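Local coordinates for protein phosphoribosylglycinamide synthetase (Anaerococcus prevotii, PDB 4DIM) that probably acts as an ATP-dependent ligase of the ATP-grasp superfamily, binding ATP and metal ions such as manganese, at residues 74-86 with 276-288. Sequence-based numbering, arbitrary orientation.
Sequences GAATCCLDTGIVS and LTGRVGANCLPEL
Arg279 reaches from the loop after strand 270-277 to Asp81 in the turn between strand 74-76 and helix 84-94. Its CB and CG lie against the end methyl of Ile84, CD1, 3.9 Å from CG; apolar isoleucine suits an arginine's aliphatic root. With CG between the backbone N and the carbonyl carbon (chi1 51°) and a bend at chi2, the chain runs alongside the Leu80 backbone. Arg279 NE then makes a salt bridge with Asp81 OD1 at 3.0 Å, in the guanidinium plane but from above the carboxylate, the planes 63° apart. NH1 adds weak bonds to both carboxylate oxygens, while NH2 of Arg279 turns back to Val280 O at 3.1 Å, fixing the guanidinium's rotation. The contact ties the loop after strand 74-76, an edge of the Rossmann-like parallel sheet, to the end of edge strand 270-277 of the antiparallel ATP-grasp sheet and the loop following it. The hydroxyl of small Thr277, OG1, donates to Asp81 OD1 at 2.6 Å, and its CG2 lies over one guanidinium face, toward the rim, with Leu80 N likewise off-centre over the other. A leucine in place of Arg279 would probably leave Asp81 without its countercharge and Val280 O without its side-chain donor.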
loop_
_atom_site.group_PDB
_atom_site.type_symbol
_atom_site.label_atom_id
_atom_site.label_comp_id
_atom_site.label_asym_id
_atom_site.label_seq_id
_atom_site.Cartn_x
_atom_site.Cartn_y
_atom_site.Cartn_z
ATOM N N GLY A 74 -22.353 2.537 1.501
ATOM C CA GLY A 74 -21.050 1.933 1.730
ATOM C C GLY A 74 -19.981 2.935 2.119
ATOM O O GLY A 74 -20.209 4.143 2.170
ATOM N N ALA A 75 -18.782 2.425 2.380
ATOM C CA ALA A 75 -17.618 3.263 2.651
ATOM C C ALA A 75 -16.369 2.589 2.120
ATOM O O ALA A 75 -16.288 1.361 1.998
ATOM C CB ALA A 75 -17.472 3.588 4.128
ATOM N N ALA A 76 -15.425 3.423 1.716
ATOM C CA ALA A 76 -14.202 2.913 1.146
ATOM C C ALA A 76 -13.043 3.817 1.461
ATOM O O ALA A 76 -13.214 4.976 1.797
ATOM C CB ALA A 76 -14.370 2.765 -0.355
ATOM N N THR A 77 -11.870 3.246 1.433
ATOM C CA THR A 77 -10.610 3.955 1.622
ATOM C C THR A 77 -9.711 3.315 0.654
ATOM O O THR A 77 -10.024 2.239 0.149
ATOM C CB THR A 77 -10.098 3.929 3.074
ATOM O OG1 THR A 77 -9.057 4.915 3.229
ATOM C CG2 THR A 77 -9.579 2.581 3.492
ATOM N N CYS A 78 -8.635 3.983 0.327
ATOM C CA CYS A 78 -7.721 3.442 -0.639
ATOM C C CYS A 78 -6.410 4.183 -0.533
ATOM O O CYS A 78 -6.374 5.296 -0.014
ATOM C CB CYS A 78 -8.347 3.513 -2.045
ATOM S SG CYS A 78 -7.760 4.866 -3.113
ATOM N N CYS A 79 -5.322 3.476 -0.854
ATOM C CA CYS A 79 -3.960 3.964 -0.993
ATOM C C CYS A 79 -3.288 4.447 0.295
ATOM O O CYS A 79 -2.117 4.800 0.222
ATOM C CB CYS A 79 -3.924 5.037 -2.079
ATOM S SG CYS A 79 -4.423 4.412 -3.729
ATOM N N LEU A 80 -3.951 4.396 1.475
ATOM C CA LEU A 80 -3.349 4.861 2.746
ATOM C C LEU A 80 -4.021 4.174 3.959
ATOM O O LEU A 80 -5.215 3.854 3.906
ATOM C CB LEU A 80 -3.510 6.403 2.828
ATOM C CG LEU A 80 -2.274 7.268 3.208
ATOM C CD1 LEU A 80 -1.032 7.013 2.309
ATOM C CD2 LEU A 80 -2.616 8.757 3.091
ATOM N N ASP A 81 -3.266 3.994 5.057
ATOM C CA ASP A 81 -3.781 3.364 6.287
ATOM C C ASP A 81 -4.419 4.339 7.250
ATOM O O ASP A 81 -4.969 3.869 8.238
ATOM C CB ASP A 81 -2.651 2.630 7.057
ATOM C CG ASP A 81 -2.130 1.382 6.382
ATOM O OD1 ASP A 81 -2.941 0.667 5.746
ATOM O OD2 ASP A 81 -0.891 1.165 6.403
ATOM N N THR A 82 -4.311 5.666 7.024
ATOM C CA THR A 82 -4.828 6.720 7.902
ATOM C C THR A 82 -6.239 6.394 8.430
ATOM O O THR A 82 -6.395 6.305 9.645
ATOM C CB THR A 82 -4.816 8.083 7.197
ATOM O OG1 THR A 82 -3.564 8.254 6.515
ATOM C CG2 THR A 82 -5.013 9.238 8.169
ATOM N N GLY A 83 -7.173 6.061 7.538
ATOM C CA GLY A 83 -8.550 5.740 7.902
ATOM C C GLY A 83 -9.014 4.309 7.730
ATOM O O GLY A 83 -10.206 4.075 7.508
ATOM N N ILE A 84 -8.114 3.345 7.931
ATOM C CA ILE A 84 -8.395 1.931 7.704
ATOM C C ILE A 84 -9.130 1.312 8.875
ATOM O O ILE A 84 -9.987 0.451 8.687
ATOM C CB ILE A 84 -7.084 1.151 7.356
ATOM C CG1 ILE A 84 -7.394 -0.244 6.746
ATOM C CG2 ILE A 84 -6.142 0.985 8.592
ATOM C CD1 ILE A 84 -8.414 -0.250 5.654
ATOM N N VAL A 85 -8.821 1.741 10.077
ATOM C CA VAL A 85 -9.537 1.276 11.262
ATOM C C VAL A 85 -10.916 1.920 11.287
ATOM O O VAL A 85 -11.906 1.221 11.440
ATOM C CB VAL A 85 -8.738 1.583 12.533
ATOM C CG1 VAL A 85 -9.588 1.345 13.784
ATOM C CG2 VAL A 85 -7.473 0.732 12.551
ATOM N N SER A 86 -10.980 3.247 11.112
ATOM C CA SER A 86 -12.242 3.996 11.088
ATOM C C SER A 86 -13.178 3.378 10.063
ATOM O O SER A 86 -14.309 3.095 10.420
ATOM C CB SER A 86 -11.984 5.466 10.798
ATOM O OG SER A 86 -10.807 5.876 11.473
ATOM N N LEU A 276 0.872 -6.327 5.895
ATOM C CA LEU A 276 -0.364 -6.672 5.194
ATOM C C LEU A 276 -1.491 -5.742 5.656
ATOM O O LEU A 276 -1.805 -5.712 6.843
ATOM C CB LEU A 276 -0.734 -8.136 5.460
ATOM C CG LEU A 276 -1.780 -8.706 4.475
ATOM C CD1 LEU A 276 -1.404 -10.118 3.954
ATOM C CD2 LEU A 276 -3.158 -8.738 5.064
ATOM N N THR A 277 -2.126 -5.009 4.736
ATOM C CA THR A 277 -3.226 -4.099 5.098
ATOM C C THR A 277 -4.459 -4.391 4.197
ATOM O O THR A 277 -4.295 -4.723 3.044
ATOM C CB THR A 277 -2.736 -2.644 5.083
ATOM O OG1 THR A 277 -3.822 -1.739 5.177
ATOM C CG2 THR A 277 -1.961 -2.293 3.886
ATOM N N GLY A 278 -5.672 -4.258 4.731
ATOM C CA GLY A 278 -6.905 -4.482 3.981
ATOM C C GLY A 278 -7.370 -3.310 3.138
ATOM O O GLY A 278 -8.540 -2.941 3.179
ATOM N N ARG A 279 -6.465 -2.720 2.351
ATOM C CA ARG A 279 -6.787 -1.705 1.358
ATOM C C ARG A 279 -5.747 -1.781 0.177
ATOM O O ARG A 279 -4.688 -2.416 0.267
ATOM C CB ARG A 279 -6.916 -0.300 1.957
ATOM C CG ARG A 279 -5.776 0.178 2.835
ATOM C CD ARG A 279 -4.656 0.749 2.027
ATOM N NE ARG A 279 -3.434 0.904 2.821
ATOM C CZ ARG A 279 -2.226 1.139 2.312
ATOM N NH1 ARG A 279 -1.179 1.263 3.106
ATOM N NH2 ARG A 279 -2.056 1.240 1.009
ATOM N N VAL A 280 -6.116 -1.177 -0.936
ATOM C CA VAL A 280 -5.290 -1.164 -2.123
ATOM C C VAL A 280 -4.042 -0.339 -1.907
ATOM O O VAL A 280 -4.089 0.691 -1.277
ATOM C CB VAL A 280 -6.099 -0.647 -3.343
ATOM C CG1 VAL A 280 -6.387 0.857 -3.238
ATOM C CG2 VAL A 280 -5.388 -0.985 -4.644
ATOM N N GLY A 281 -2.952 -0.751 -2.527
ATOM C CA GLY A 281 -1.683 -0.052 -2.415
ATOM C C GLY A 281 -1.650 1.278 -3.115
ATOM O O GLY A 281 -2.509 1.577 -3.930
ATOM N N ALA A 282 -0.671 2.110 -2.767
ATOM C CA ALA A 282 -0.553 3.443 -3.367
ATOM C C ALA A 282 0.361 3.390 -4.548
ATOM O O ALA A 282 0.710 2.312 -4.984
ATOM C CB ALA A 282 -0.019 4.420 -2.342
ATOM N N ASN A 283 0.715 4.560 -5.081
ATOM C CA ASN A 283 1.745 4.774 -6.080
ATOM C C ASN A 283 1.514 4.042 -7.361
ATOM O O ASN A 283 2.436 3.427 -7.898
ATOM C CB ASN A 283 3.102 4.379 -5.482
ATOM C CG ASN A 283 3.347 5.006 -4.142
ATOM O OD1 ASN A 283 3.668 4.319 -3.160
ATOM N ND2 ASN A 283 3.156 6.311 -4.058
ATOM N N CYS A 284 0.277 4.133 -7.853
ATOM C CA CYS A 284 -0.220 3.561 -9.102
ATOM C C CYS A 284 -0.375 2.055 -9.076
ATOM O O CYS A 284 -0.647 1.460 -10.122
ATOM C CB CYS A 284 0.630 4.015 -10.280
ATOM S SG CYS A 284 0.835 5.815 -10.348
ATOM N N LEU A 285 -0.354 1.435 -7.912
ATOM C CA LEU A 285 -0.593 -0.004 -7.899
ATOM C C LEU A 285 -2.021 -0.375 -8.382
ATOM O O LEU A 285 -2.126 -1.341 -9.115
ATOM C CB LEU A 285 -0.289 -0.622 -6.554
ATOM C CG LEU A 285 1.220 -0.673 -6.266
ATOM C CD1 LEU A 285 1.515 -0.829 -4.812
ATOM C CD2 LEU A 285 1.878 -1.866 -6.968
ATOM N N PRO A 286 -3.108 0.384 -8.164
ATOM C CA PRO A 286 -4.404 -0.034 -8.754
ATOM C C PRO A 286 -4.403 0.043 -10.280
ATOM O O PRO A 286 -4.995 -0.779 -10.958
ATOM C CB PRO A 286 -5.409 0.944 -8.146
ATOM C CG PRO A 286 -4.675 1.631 -7.043
ATOM C CD PRO A 286 -3.253 1.603 -7.356
ATOM N N GLU A 287 -3.666 1.010 -10.803
ATOM C CA GLU A 287 -3.446 1.189 -12.230
ATOM C C GLU A 287 -2.636 0.002 -12.782
ATOM O O GLU A 287 -2.954 -0.453 -13.871
ATOM C CB GLU A 287 -2.732 2.531 -12.509
ATOM C CG GLU A 287 -3.609 3.765 -12.314
ATOM C CD GLU A 287 -3.948 4.241 -10.915
ATOM O OE1 GLU A 287 -3.289 3.789 -9.955
ATOM O OE2 GLU A 287 -4.867 5.085 -10.778
ATOM N N LEU A 288 -1.669 -0.557 -12.034
ATOM C CA LEU A 288 -0.944 -1.747 -12.496
ATOM C C LEU A 288 -1.759 -3.030 -12.389
ATOM O O LEU A 288 -1.563 -3.945 -13.218
ATOM C CB LEU A 288 0.382 -1.934 -11.770
ATOM C CG LEU A 288 1.433 -0.823 -11.992
ATOM C CD1 LEU A 288 2.550 -1.039 -11.134
ATOM C CD2 LEU A 288 1.901 -0.752 -13.419
#